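Local coordinates for protein PcyX_EBK42635 (Marine metagenome, PDB 5OWG) that probably reduces biliverdin to phycoerythrobilin in a ferredoxin-dependent, four-electron reaction, as related bilin reductases of oceanic phages do, at residues Y32-M37 with N49-N54; E43-V48 with G217-D222; M75-L80 with G92-A97; H117-W122 with N174-K179. All blocks are in the same frame, centred on the assembly; numbering follows the deposited sequence.

Contact 1 of 4, residues Y32-M37 with N49-N54; sequences YNEPGM and NRTWNN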
loop_
_atom_site.group_PDB
_atom_site.type_symbol
_atom_site.label_atom_id
_atom_site.label_comp_id
_atom_site.label_asym_id
_atom_site.label_seq_id
_atom_site.Cartn_x
_atom_site.Cartn_y
_atom_site.Cartn_z
ATOM N N TYR A 32 -3.948 13.204 -3.210
ATOM C CA TYR A 32 -4.139 14.236 -2.205
ATOM C C TYR A 32 -2.926 14.254 -1.286
ATOM O O TYR A 32 -2.153 13.294 -1.227
ATOM C CB TYR A 32 -5.421 14.004 -1.391
ATOM C CG TYR A 32 -5.341 12.824 -0.455
ATOM C CD1 TYR A 32 -5.570 11.534 -0.913
ATOM C CD2 TYR A 32 -5.038 13.000 0.887
ATOM C CE1 TYR A 32 -5.498 10.451 -0.060
ATOM C CE2 TYR A 32 -4.962 11.924 1.749
ATOM C CZ TYR A 32 -5.193 10.651 1.270
ATOM O OH TYR A 32 -5.120 9.575 2.121
ATOM N N ASN A 33 -2.764 15.363 -0.570
ATOM C CA ASN A 33 -1.647 15.543 0.355
ATOM C C ASN A 33 -2.135 15.195 1.757
ATOM O O ASN A 33 -2.866 15.968 2.380
ATOM C CB ASN A 33 -1.109 16.968 0.288
ATOM C CG ASN A 33 -0.552 17.321 -1.078
ATOM O OD1 ASN A 33 -0.961 18.307 -1.691
ATOM N ND2 ASN A 33 0.388 16.515 -1.563
ATOM N N GLU A 34 -1.724 14.034 2.253
ATOM C CA GLU A 34 -2.148 13.601 3.580
ATOM C C GLU A 34 -1.366 14.362 4.646
ATOM O O GLU A 34 -0.141 14.477 4.539
ATOM C CB GLU A 34 -1.942 12.098 3.751
ATOM C CG GLU A 34 -2.477 11.557 5.070
ATOM C CD GLU A 34 -2.325 10.052 5.194
ATOM O OE1 GLU A 34 -1.180 9.577 5.340
ATOM O OE2 GLU A 34 -3.352 9.344 5.140
ATOM N N PRO A 35 -2.026 14.892 5.676
ATOM C CA PRO A 35 -1.296 15.619 6.723
ATOM C C PRO A 35 -0.188 14.771 7.330
ATOM O O PRO A 35 -0.400 13.616 7.708
ATOM C CB PRO A 35 -2.387 15.944 7.750
ATOM C CG PRO A 35 -3.650 15.936 6.982
ATOM C CD PRO A 35 -3.481 14.904 5.911
ATOM N N GLY A 36 1.006 15.358 7.429
ATOM C CA GLY A 36 2.154 14.712 8.017
ATOM C C GLY A 36 3.085 14.051 7.018
ATOM O O GLY A 36 4.278 13.893 7.308
ATOM N N MET A 37 2.573 13.666 5.846
ATOM C CA MET A 37 3.381 12.919 4.891
ATOM C C MET A 37 4.500 13.758 4.289
ATOM O O MET A 37 5.489 13.192 3.812
ATOM C CB MET A 37 2.501 12.367 3.769
ATOM C CG MET A 37 3.161 11.251 2.972
ATOM S SD MET A 37 3.275 9.719 3.912
ATOM C CE MET A 37 1.561 9.194 3.929
ATOM N N ASN A 49 6.429 9.236 -0.931
ATOM C CA ASN A 49 5.191 8.746 -0.339
ATOM C C ASN A 49 4.036 9.525 -0.944
ATOM O O ASN A 49 4.010 10.758 -0.870
ATOM C CB ASN A 49 5.205 8.889 1.187
ATOM C CG ASN A 49 5.959 7.765 1.870
ATOM O OD1 ASN A 49 5.405 6.691 2.109
ATOM N ND2 ASN A 49 7.226 8.005 2.191
ATOM N N ARG A 50 3.086 8.810 -1.541
ATOM C CA ARG A 50 1.988 9.423 -2.271
ATOM C C ARG A 50 0.695 8.707 -1.919
ATOM O O ARG A 50 0.682 7.483 -1.762
ATOM C CB ARG A 50 2.240 9.354 -3.779
ATOM C CG ARG A 50 3.481 10.111 -4.216
ATOM C CD ARG A 50 3.780 9.883 -5.684
ATOM N NE ARG A 50 2.785 10.512 -6.546
ATOM C CZ ARG A 50 2.714 10.332 -7.861
ATOM N NH1 ARG A 50 3.576 9.531 -8.473
ATOM N NH2 ARG A 50 1.775 10.948 -8.564
ATOM N N THR A 51 -0.392 9.469 -1.799
ATOM C CA THR A 51 -1.672 8.907 -1.400
ATOM C C THR A 51 -2.773 9.363 -2.347
ATOM O O THR A 51 -2.796 10.521 -2.775
ATOM C CB THR A 51 -2.029 9.301 0.039
ATOM O OG1 THR A 51 -1.974 10.727 0.177
ATOM C CG2 THR A 51 -1.063 8.651 1.023
ATOM N N TRP A 52 -3.677 8.438 -2.673
ATOM C CA TRP A 52 -4.859 8.725 -3.470
ATOM C C TRP A 52 -6.096 8.265 -2.711
ATOM O O TRP A 52 -6.010 7.498 -1.748
ATOM C CB TRP A 52 -4.838 8.017 -4.838
ATOM C CG TRP A 52 -3.693 8.357 -5.751
ATOM C CD1 TRP A 52 -3.751 9.092 -6.902
ATOM C CD2 TRP A 52 -2.327 7.948 -5.607
ATOM N NE1 TRP A 52 -2.507 9.169 -7.479
ATOM C CE2 TRP A 52 -1.614 8.477 -6.703
ATOM C CE3 TRP A 52 -1.637 7.190 -4.657
ATOM C CZ2 TRP A 52 -0.247 8.274 -6.872
ATOM C CZ3 TRP A 52 -0.279 6.989 -4.827
ATOM C CH2 TRP A 52 0.402 7.530 -5.926
ATOM N N ASN A 53 -7.255 8.739 -3.157
ATOM C CA ASN A 53 -8.519 8.208 -2.670
ATOM C C ASN A 53 -9.618 8.560 -3.661
ATOM O O ASN A 53 -9.455 9.433 -4.518
ATOM C CB ASN A 53 -8.862 8.748 -1.276
ATOM C CG ASN A 53 -9.005 10.260 -1.248
ATOM O OD1 ASN A 53 -9.339 10.888 -2.253
ATOM N ND2 ASN A 53 -8.756 10.851 -0.088
ATOM N N ASN A 54 -10.740 7.855 -3.536
ATOM C CA ASN A 54 -11.956 8.223 -4.244
ATOM C C ASN A 54 -13.143 7.854 -3.361
ATOM O O ASN A 54 -12.980 7.439 -2.210
ATOM C CB ASN A 54 -12.022 7.562 -5.632
ATOM C CG ASN A 54 -12.331 6.071 -5.578
ATOM O OD1 ASN A 54 -12.582 5.502 -4.516
ATOM N ND2 ASN A 54 -12.318 5.430 -6.744
HETATM O O HOH W 1 0.144 12.385 -2.617
HETATM O O HOH W 2 0.221 12.519 0.923
#
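Two first torsions set up the meeting of Tyr32 with Thr51: in Tyr32, CG stands between the backbone N and the carbonyl carbon (chi1 71°), and in Thr51, OG1 takes the equivalent place (chi1 54°). The tyrosine ring is thereby laid across the strand, with Thr51 OG1 over its centre, 3.4 Å above the plane. The opposite face receives Asn53, whose ND2 sits 3.2 Å above the plane near the rim. The amide plane lies nearly parallel to the ring, 12° away. At the ring edge Trp52 O approaches Tyr32 CE1 to 3.4 Å, so Thr51, Trp52 and Asn53 meet the ring on both faces and at one edge. The backbones are joined directly by Tyr32 N to Thr51 O, a nearly straight hydrogen bond of 3.0 Å. Further along, water takes over: one molecule links Tyr32 O to Thr51 N, and a second accepts from Glu34 N at 2.8 Å and donates to Thr51 OG1 at 2.9 Å. The carboxylate of Glu34 turns to Arg59. At the end of the turn, Met37 lies across Asn49 at about a right angle, its SD 3.4 Å from Asn49 CB, while the Asn49 amide bonds to Phe40 O and His61 NE2. One direct backbone bond, two waters and a type II beta turn from Glu34 to Met37 thus join the loop after the short outermost strand 30-32 to strand 47-53 of the antiparallel sheet.

Contact 2 of 4, residues E43-V48 with G217-D222; sequences EKLGWV and GLPEED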
loop_
_atom_site.group_PDB
_atom_site.type_symbol
_atom_site.label_atom_id
_atom_site.label_comp_id
_atom_site.label_asym_id
_atom_site.label_seq_id
_atom_site.Cartn_x
_atom_site.Cartn_y
_atom_site.Cartn_z
ATOM N N GLU A 43 14.050 13.843 -1.044
ATOM C CA GLU A 43 14.789 13.445 -2.236
ATOM C C GLU A 43 16.142 12.839 -1.888
ATOM O O GLU A 43 16.635 11.967 -2.613
ATOM C CB GLU A 43 14.977 14.648 -3.161
ATOM C CG GLU A 43 13.687 15.350 -3.540
ATOM C CD GLU A 43 13.916 16.469 -4.535
ATOM O OE1 GLU A 43 15.073 16.646 -4.972
ATOM O OE2 GLU A 43 12.943 17.170 -4.879
ATOM N N LYS A 44 16.759 13.280 -0.790
ATOM C CA LYS A 44 18.095 12.798 -0.458
ATOM C C LYS A 44 18.069 11.356 0.031
ATOM O O LYS A 44 19.028 10.610 -0.196
ATOM C CB LYS A 44 18.743 13.701 0.593
ATOM C CG LYS A 44 19.199 15.100 0.126
ATOM C CD LYS A 44 19.032 15.401 -1.370
ATOM C CE LYS A 44 20.146 14.805 -2.225
ATOM N NZ LYS A 44 20.081 15.296 -3.628
ATOM N N LEU A 45 16.995 10.948 0.700
ATOM C CA LEU A 45 16.838 9.575 1.159
ATOM C C LEU A 45 16.111 8.700 0.146
ATOM O O LEU A 45 15.768 7.557 0.467
ATOM C CB LEU A 45 16.087 9.553 2.492
ATOM C CG LEU A 45 16.749 10.335 3.628
ATOM C CD1 LEU A 45 15.750 10.609 4.740
ATOM C CD2 LEU A 45 17.956 9.581 4.161
ATOM N N GLY A 46 15.877 9.207 -1.059
ATOM C CA GLY A 46 15.106 8.453 -2.039
ATOM C C GLY A 46 13.770 7.989 -1.511
ATOM O O GLY A 46 13.310 6.891 -1.850
ATOM N N TRP A 47 13.128 8.807 -0.679
ATOM C CA TRP A 47 11.856 8.465 -0.057
ATOM C C TRP A 47 10.743 9.227 -0.764
ATOM O O TRP A 47 10.752 10.463 -0.791
ATOM C CB TRP A 47 11.878 8.808 1.433
ATOM C CG TRP A 47 11.036 7.918 2.312
ATOM C CD1 TRP A 47 10.263 6.861 1.923
ATOM C CD2 TRP A 47 10.891 8.016 3.736
ATOM N NE1 TRP A 47 9.651 6.293 3.017
ATOM C CE2 TRP A 47 10.018 6.986 4.141
ATOM C CE3 TRP A 47 11.417 8.874 4.707
ATOM C CZ2 TRP A 47 9.658 6.793 5.472
ATOM C CZ3 TRP A 47 11.059 8.681 6.030
ATOM C CH2 TRP A 47 10.188 7.648 6.399
ATOM N N VAL A 48 9.795 8.493 -1.340
ATOM C CA VAL A 48 8.615 9.073 -1.966
ATOM C C VAL A 48 7.388 8.417 -1.353
ATOM O O VAL A 48 7.316 7.186 -1.267
ATOM C CB VAL A 48 8.621 8.886 -3.496
ATOM C CG1 VAL A 48 7.345 9.439 -4.113
ATOM C CG2 VAL A 48 9.835 9.566 -4.108
ATOM N N GLY A 217 18.220 2.376 5.500
ATOM C CA GLY A 217 18.995 3.522 5.930
ATOM C C GLY A 217 18.176 4.744 6.276
ATOM O O GLY A 217 18.668 5.868 6.139
ATOM N N LEU A 218 16.929 4.561 6.726
ATOM C CA LEU A 218 16.117 5.714 7.081
ATOM C C LEU A 218 16.355 6.108 8.536
ATOM O O LEU A 218 16.594 5.244 9.386
ATOM C CB LEU A 218 14.637 5.411 6.868
ATOM C CG LEU A 218 14.261 4.964 5.453
ATOM C CD1 LEU A 218 12.813 4.509 5.402
ATOM C CD2 LEU A 218 14.507 6.082 4.447
ATOM N N PRO A 219 16.304 7.403 8.850
ATOM C CA PRO A 219 16.510 7.831 10.239
ATOM C C PRO A 219 15.580 7.094 11.194
ATOM O O PRO A 219 14.414 6.843 10.889
ATOM C CB PRO A 219 16.200 9.331 10.197
ATOM C CG PRO A 219 16.469 9.732 8.793
ATOM C CD PRO A 219 16.110 8.549 7.945
ATOM N N GLU A 220 16.112 6.749 12.370
ATOM C CA GLU A 220 15.296 6.072 13.372
ATOM C C GLU A 220 14.091 6.918 13.763
ATOM O O GLU A 220 12.981 6.396 13.920
ATOM C CB GLU A 220 16.136 5.745 14.607
ATOM C CG GLU A 220 16.388 4.260 14.808
ATOM C CD GLU A 220 17.046 3.956 16.139
ATOM O OE1 GLU A 220 17.186 4.884 16.963
ATOM O OE2 GLU A 220 17.423 2.786 16.364
ATOM N N GLU A 221 14.289 8.228 13.921
ATOM C CA GLU A 221 13.190 9.097 14.331
ATOM C C GLU A 221 12.092 9.127 13.275
ATOM O O GLU A 221 10.903 9.020 13.597
ATOM C CB GLU A 221 13.706 10.510 14.625
ATOM C CG GLU A 221 14.551 11.160 13.531
ATOM C CD GLU A 221 16.024 10.805 13.633
ATOM O OE1 GLU A 221 16.354 9.825 14.335
ATOM O OE2 GLU A 221 16.854 11.508 13.017
ATOM N N ASP A 222 12.470 9.267 12.003
ATOM C CA ASP A 222 11.477 9.252 10.934
ATOM C C ASP A 222 10.744 7.917 10.887
ATOM O O ASP A 222 9.529 7.876 10.660
ATOM C CB ASP A 222 12.146 9.543 9.590
ATOM C CG ASP A 222 12.715 10.946 9.507
ATOM O OD1 ASP A 222 12.659 11.674 10.519
ATOM O OD2 ASP A 222 13.217 11.320 8.426
#
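Gly217 comes first, its carbonyl O lying 4.3 Å from Leu45 CD2, at the margin of the contact. Its positive phi belongs to the Schellman motif that ends the preceding helix. Leu218 has the largest share of the packing on this segment. With CG anti to the carbonyl carbon (chi1 -56°), it presents both methyls to the indole of Trp47: CD1 stands 4.0 Å from the centroid of the six-membered ring and 17° off the normal, a CH-pi contact over the face, while CD2 reaches the ring fusion at Trp47 CD2 and also comes within 4.3 Å of Leu45 CB. At Pro219, the N-cap residue of the next helix, Leu45 CD1 reaches the CD corner of the proline ring, 3.8 Å away. After Glu220 and Glu221, the helix brings Asp222 back to the indole; here the methylene does the touching, CB lying 3.8 Å from Trp47 CZ3 at the ring edge. No hydrogen bond crosses the interface, which is made by van der Waals and CH-pi contacts. Trp47 opens strand 47-53 and gives a weak hydrogen bond from NE1 to Asp63 of the adjoining strand 57-67, while its ring also meets Phe40, Met213 of helix 210-215 and Phe226 of helix 220-229.

Contact 3 of 4, residues M75-L80 with G92-A97; sequences MAHLCL and GFDIIA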
loop_
_atom_site.group_PDB
_atom_site.type_symbol
_atom_site.label_atom_id
_atom_site.label_comp_id
_atom_site.label_asym_id
_atom_site.label_seq_id
_atom_site.Cartn_x
_atom_site.Cartn_y
_atom_site.Cartn_z
ATOM N N MET A 75 12.783 -0.621 -2.367
ATOM C CA MET A 75 11.599 -1.263 -1.827
ATOM C C MET A 75 10.380 -0.439 -2.201
ATOM O O MET A 75 10.482 0.730 -2.580
ATOM C CB MET A 75 11.700 -1.431 -0.302
ATOM C CG MET A 75 11.188 -0.254 0.525
ATOM S SD MET A 75 9.391 -0.154 0.711
ATOM C CE MET A 75 9.009 -1.722 1.485
ATOM N N ALA A 76 9.215 -1.070 -2.093
ATOM C CA ALA A 76 7.962 -0.388 -2.360
ATOM C C ALA A 76 6.872 -1.005 -1.501
ATOM O O ALA A 76 6.891 -2.203 -1.205
ATOM C CB ALA A 76 7.581 -0.462 -3.843
ATOM N N HIS A 77 5.925 -0.164 -1.099
ATOM C CA HIS A 77 4.781 -0.583 -0.305
ATOM C C HIS A 77 3.538 0.067 -0.885
ATOM O O HIS A 77 3.544 1.260 -1.200
ATOM C CB HIS A 77 4.962 -0.197 1.170
ATOM C CG HIS A 77 3.703 -0.262 1.976
ATOM N ND1 HIS A 77 3.295 -1.409 2.623
ATOM C CD2 HIS A 77 2.767 0.678 2.250
ATOM C CE1 HIS A 77 2.160 -1.173 3.257
ATOM N NE2 HIS A 77 1.818 0.084 3.047
ATOM N N LEU A 78 2.479 -0.724 -1.041
ATOM C CA LEU A 78 1.239 -0.247 -1.642
ATOM C C LEU A 78 0.072 -0.877 -0.901
ATOM O O LEU A 78 -0.024 -2.106 -0.821
ATOM C CB LEU A 78 1.183 -0.581 -3.137
ATOM C CG LEU A 78 -0.056 -0.100 -3.897
ATOM C CD1 LEU A 78 -0.146 1.419 -3.921
ATOM C CD2 LEU A 78 -0.054 -0.648 -5.312
ATOM N N CYS A 79 -0.810 -0.036 -0.365
ATOM C CA CYS A 79 -1.942 -0.499 0.421
ATOM C C CYS A 79 -3.169 0.327 0.068
ATOM O O CYS A 79 -3.074 1.533 -0.174
ATOM C CB CYS A 79 -1.671 -0.393 1.925
ATOM S SG CYS A 79 -2.923 -1.188 2.932
ATOM N N LEU A 80 -4.325 -0.336 0.046
ATOM C CA LEU A 80 -5.597 0.310 -0.255
ATOM C C LEU A 80 -6.621 -0.076 0.801
ATOM O O LEU A 80 -6.906 -1.264 0.987
ATOM C CB LEU A 80 -6.108 -0.081 -1.646
ATOM C CG LEU A 80 -5.719 0.812 -2.827
ATOM C CD1 LEU A 80 -4.256 0.637 -3.201
ATOM C CD2 LEU A 80 -6.617 0.534 -4.028
ATOM N N GLY A 92 -2.849 -5.286 -0.534
ATOM C CA GLY A 92 -1.553 -5.033 0.052
ATOM C C GLY A 92 -0.467 -5.654 -0.793
ATOM O O GLY A 92 -0.534 -6.843 -1.110
ATOM N N PHE A 93 0.519 -4.857 -1.192
ATOM C CA PHE A 93 1.647 -5.340 -1.978
ATOM C C PHE A 93 2.919 -4.768 -1.379
ATOM O O PHE A 93 3.050 -3.546 -1.249
ATOM C CB PHE A 93 1.519 -4.942 -3.451
ATOM C CG PHE A 93 2.633 -5.463 -4.319
ATOM C CD1 PHE A 93 2.597 -6.755 -4.820
ATOM C CD2 PHE A 93 3.716 -4.663 -4.630
ATOM C CE1 PHE A 93 3.619 -7.235 -5.617
ATOM C CE2 PHE A 93 4.742 -5.137 -5.429
ATOM C CZ PHE A 93 4.692 -6.425 -5.922
ATOM N N ASP A 94 3.845 -5.647 -1.011
ATOM C CA ASP A 94 5.111 -5.248 -0.409
ATOM C C ASP A 94 6.224 -6.043 -1.069
ATOM O O ASP A 94 6.198 -7.279 -1.060
ATOM C CB ASP A 94 5.103 -5.475 1.106
ATOM C CG ASP A 94 4.116 -4.574 1.824
ATOM O OD1 ASP A 94 4.202 -3.342 1.647
ATOM O OD2 ASP A 94 3.253 -5.100 2.557
ATOM N N ILE A 95 7.191 -5.336 -1.644
ATOM C CA ILE A 95 8.329 -5.950 -2.315
ATOM C C ILE A 95 9.597 -5.259 -1.834
ATOM O O ILE A 95 9.697 -4.027 -1.884
ATOM C CB ILE A 95 8.201 -5.867 -3.853
ATOM C CG1 ILE A 95 9.137 -6.873 -4.521
ATOM C CG2 ILE A 95 8.468 -4.453 -4.368
ATOM C CD1 ILE A 95 8.546 -8.253 -4.611
ATOM N N ILE A 96 10.545 -6.047 -1.336
ATOM C CA ILE A 96 11.895 -5.581 -1.044
ATOM C C ILE A 96 12.860 -6.459 -1.825
ATOM O O ILE A 96 12.831 -7.688 -1.700
ATOM C CB ILE A 96 12.215 -5.620 0.463
ATOM C CG1 ILE A 96 13.698 -5.313 0.715
ATOM C CG2 ILE A 96 11.861 -6.979 1.052
ATOM C CD1 ILE A 96 14.163 -3.972 0.177
ATOM N N ALA A 97 13.710 -5.826 -2.629
ATOM C CA ALA A 97 14.648 -6.554 -3.469
ATOM C C ALA A 97 15.972 -5.814 -3.521
ATOM O O ALA A 97 17.030 -6.389 -3.255
ATOM C CB ALA A 97 14.090 -6.724 -4.883
#
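Apolar pairs occupy the face of the sheet that carries Ala76, Leu78, Phe93 and Ile95. Ala76 CB is 4.1 Å from Ile95 CG2. Leu78 CB and Phe93 CB face each other at 4.4 Å. Beyond them, Phe93 continues onto Ile165 and Ala169 of helix 161-179 and meets the ring of Trp17, so this face is covered by helices. Between the strands run four backbone hydrogen bonds, two at each of the pairs Ala76-Ile95 and Leu78-Phe93, the shortest being Phe93 N to Leu78 O at 2.8 Å. The segment axes lie 4.8 Å apart and at 176°, which makes the pairing almost exactly antiparallel. On the other face, Met75 CB touches Ile96 CD1 at 3.6 Å. Next along it, His77 and Asp94 run alongside each other in the same direction, with ring and carboxylate 14° from coplanar and ND1 near OD1, close to the ring plane. The 2.3 Å modelled between His77 ND1 and Asp94 OD1 is doubtful in detail. Phe232 also meets the His77 ring. This is an antiparallel beta hairpin within the sheet, its His-carboxylate pair on the face consistent with the bilin-binding side of ferredoxin-dependent bilin reductases.

Contact 4 of 4, residues H117-W122 with N174-K179; sequences HPLTKW and NNYIDK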
loop_
_atom_site.group_PDB
_atom_site.type_symbol
_atom_site.label_atom_id
_atom_site.label_comp_id
_atom_site.label_asym_id
_atom_site.label_seq_id
_atom_site.Cartn_x
_atom_site.Cartn_y
_atom_site.Cartn_z
ATOM N N HIS A 117 -15.573 -12.914 2.057
ATOM C CA HIS A 117 -15.892 -11.819 1.162
ATOM C C HIS A 117 -15.644 -12.263 -0.271
ATOM O O HIS A 117 -14.621 -12.910 -0.540
ATOM C CB HIS A 117 -15.053 -10.577 1.475
ATOM C CG HIS A 117 -15.705 -9.295 1.065
ATOM N ND1 HIS A 117 -15.634 -8.799 -0.220
ATOM C CD2 HIS A 117 -16.448 -8.411 1.769
ATOM C CE1 HIS A 117 -16.303 -7.663 -0.287
ATOM N NE2 HIS A 117 -16.808 -7.405 0.906
ATOM N N PRO A 118 -16.546 -11.943 -1.208
ATOM C CA PRO A 118 -16.337 -12.397 -2.595
ATOM C C PRO A 118 -15.040 -11.905 -3.217
ATOM O O PRO A 118 -14.393 -12.659 -3.954
ATOM C CB PRO A 118 -17.566 -11.841 -3.331
ATOM C CG PRO A 118 -18.596 -11.666 -2.279
ATOM C CD PRO A 118 -17.858 -11.296 -1.032
ATOM N N LEU A 119 -14.639 -10.658 -2.949
ATOM C CA LEU A 119 -13.478 -10.100 -3.636
ATOM C C LEU A 119 -12.190 -10.821 -3.254
ATOM O O LEU A 119 -11.241 -10.846 -4.045
ATOM C CB LEU A 119 -13.359 -8.603 -3.343
ATOM C CG LEU A 119 -12.216 -7.864 -4.049
ATOM C CD1 LEU A 119 -12.249 -8.095 -5.552
ATOM C CD2 LEU A 119 -12.280 -6.377 -3.746
ATOM N N THR A 120 -12.130 -11.403 -2.053
ATOM C CA THR A 120 -10.978 -12.217 -1.679
ATOM C C THR A 120 -10.962 -13.524 -2.461
ATOM O O THR A 120 -9.970 -13.858 -3.120
ATOM C CB THR A 120 -10.994 -12.502 -0.176
ATOM O OG1 THR A 120 -11.073 -11.272 0.555
ATOM C CG2 THR A 120 -9.732 -13.258 0.238
ATOM N N LYS A 121 -12.057 -14.285 -2.381
ATOM C CA LYS A 121 -12.167 -15.548 -3.104
ATOM C C LYS A 121 -11.725 -15.386 -4.552
ATOM O O LYS A 121 -10.966 -16.204 -5.081
ATOM C CB LYS A 121 -13.606 -16.063 -3.027
ATOM C CG LYS A 121 -14.156 -16.120 -1.610
ATOM C CD LYS A 121 -15.498 -16.823 -1.547
ATOM C CE LYS A 121 -15.337 -18.324 -1.386
ATOM N NZ LYS A 121 -16.166 -19.081 -2.360
ATOM N N TRP A 122 -12.199 -14.332 -5.213
ATOM C CA TRP A 122 -11.593 -13.922 -6.469
ATOM C C TRP A 122 -10.166 -13.467 -6.207
ATOM O O TRP A 122 -9.923 -12.592 -5.373
ATOM C CB TRP A 122 -12.398 -12.796 -7.118
ATOM C CG TRP A 122 -11.779 -12.302 -8.387
ATOM C CD1 TRP A 122 -12.111 -12.668 -9.658
ATOM C CD2 TRP A 122 -10.709 -11.357 -8.509
ATOM N NE1 TRP A 122 -11.316 -12.008 -10.564
ATOM C CE2 TRP A 122 -10.446 -11.198 -9.884
ATOM C CE3 TRP A 122 -9.947 -10.630 -7.589
ATOM C CZ2 TRP A 122 -9.457 -10.341 -10.359
ATOM C CZ3 TRP A 122 -8.966 -9.783 -8.062
ATOM C CH2 TRP A 122 -8.729 -9.645 -9.433
ATOM N N ASN A 174 -5.785 -3.049 -10.866
ATOM C CA ASN A 174 -6.829 -2.575 -11.769
ATOM C C ASN A 174 -8.151 -3.279 -11.498
ATOM O O ASN A 174 -9.222 -2.666 -11.586
ATOM C CB ASN A 174 -6.396 -2.793 -13.223
ATOM C CG ASN A 174 -6.597 -1.563 -14.087
ATOM O OD1 ASN A 174 -7.392 -0.680 -13.764
ATOM N ND2 ASN A 174 -5.877 -1.506 -15.203
ATOM N N ASN A 175 -8.098 -4.571 -11.165
ATOM C CA ASN A 175 -9.313 -5.317 -10.864
ATOM C C ASN A 175 -9.828 -5.040 -9.456
ATOM O O ASN A 175 -11.040 -5.121 -9.223
ATOM C CB ASN A 175 -9.067 -6.815 -11.047
ATOM C CG ASN A 175 -9.263 -7.262 -12.480
ATOM O OD1 ASN A 175 -10.378 -7.576 -12.889
ATOM N ND2 ASN A 175 -8.181 -7.286 -13.251
ATOM N N TYR A 176 -8.940 -4.724 -8.510
ATOM C CA TYR A 176 -9.390 -4.374 -7.166
ATOM C C TYR A 176 -10.164 -3.063 -7.177
ATOM O O TYR A 176 -11.227 -2.949 -6.555
ATOM C CB TYR A 176 -8.196 -4.274 -6.214
ATOM C CG TYR A 176 -8.561 -3.782 -4.827
ATOM C CD1 TYR A 176 -8.944 -4.672 -3.830
ATOM C CD2 TYR A 176 -8.525 -2.427 -4.515
ATOM C CE1 TYR A 176 -9.278 -4.228 -2.563
ATOM C CE2 TYR A 176 -8.861 -1.972 -3.250
ATOM C CZ TYR A 176 -9.236 -2.879 -2.279
ATOM O OH TYR A 176 -9.569 -2.439 -1.020
ATOM N N ILE A 177 -9.640 -2.059 -7.882
ATOM C CA ILE A 177 -10.282 -0.750 -7.934
ATOM C C ILE A 177 -11.658 -0.849 -8.572
ATOM O O ILE A 177 -12.532 -0.011 -8.316
ATOM C CB ILE A 177 -9.368 0.239 -8.687
ATOM C CG1 ILE A 177 -8.062 0.436 -7.911
ATOM C CG2 ILE A 177 -10.061 1.579 -8.894
ATOM C CD1 ILE A 177 -6.976 1.175 -8.670
ATOM N N ASP A 178 -11.880 -1.866 -9.404
ATOM C CA ASP A 178 -13.166 -2.028 -10.072
ATOM C C ASP A 178 -14.170 -2.761 -9.186
ATOM O O ASP A 178 -15.300 -2.297 -9.002
ATOM C CB ASP A 178 -12.969 -2.777 -11.390
ATOM C CG ASP A 178 -14.278 -3.265 -11.990
ATOM O OD1 ASP A 178 -15.335 -2.665 -11.703
ATOM O OD2 ASP A 178 -14.249 -4.262 -12.741
ATOM N N LYS A 179 -13.781 -3.912 -8.636
ATOM C CA LYS A 179 -14.740 -4.747 -7.920
ATOM C C LYS A 179 -15.077 -4.200 -6.539
ATOM O O LYS A 179 -16.181 -4.444 -6.041
ATOM C CB LYS A 179 -14.200 -6.171 -7.798
ATOM C CG LYS A 179 -13.996 -6.867 -9.134
ATOM C CD LYS A 179 -13.372 -8.243 -8.963
ATOM C CE LYS A 179 -13.199 -8.952 -10.300
ATOM N NZ LYS A 179 -14.495 -9.181 -10.996
#
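This is a helix-to-helix side-chain contact, in which the single-turn helix 118-121 and the tryptophan after it, Trp122, rest on the last turns of helix 161-179. The contact is mostly apolar. Leu119 divides its methyls between two partners: CD1 touches Lys179 CB at 3.5 Å, and CD2 meets Tyr176 CD1 at 3.7 Å, the leucine crossing the tyrosine at about a right angle. Lys179 then runs over the indole of Trp122. Its CE lies 3.6 Å from the centroid of the five-membered ring and 15° off the normal, a CH-pi contact. A bend at the last torsion (chi4 -61°) keeps NZ above the same ring, 4.5 Å from that centroid, where it makes a cation-pi interaction. The benzo part of Trp122 is met by Asn175, with CB only 3.3 Å from CH2; the amide of Asn175 points its ND2 to Ser171 O one turn back. On the short helix, the N-cap residue His117 holds Leu119 N through a weak bond to ND1, while His117 NE2 bonds to Glu186. Tyr176 carries the contact down to the sheet: its OH bonds to Pro89 O, and its ring packs on Leu80 and Pro82 of strand 73-82 and edge-to-face with Phe109 of strand 104-110.

Overall arrangement
From the N terminus, contact 1 closes first, joining the short outer strand 30-32 and the loop after it to strand 47-53. Contact 2 starts within that loop, at the run-up to the same strand, and closes only at 217-222, so the two cross along the chain. The long span of contact 2 contains contact 3, a hairpin of the fourth and fifth strands of the six-stranded sheet, and then contact 4, where helix 118-121 meets helix 161-179. Contacts 3 and 4 touch, Leu80 CD2 lying 3.5 Å from Tyr176 CE2, which couples sheet to helix. Contacts 2 and 4, with centres 33 Å apart, lie on opposite sides of the chain's centre.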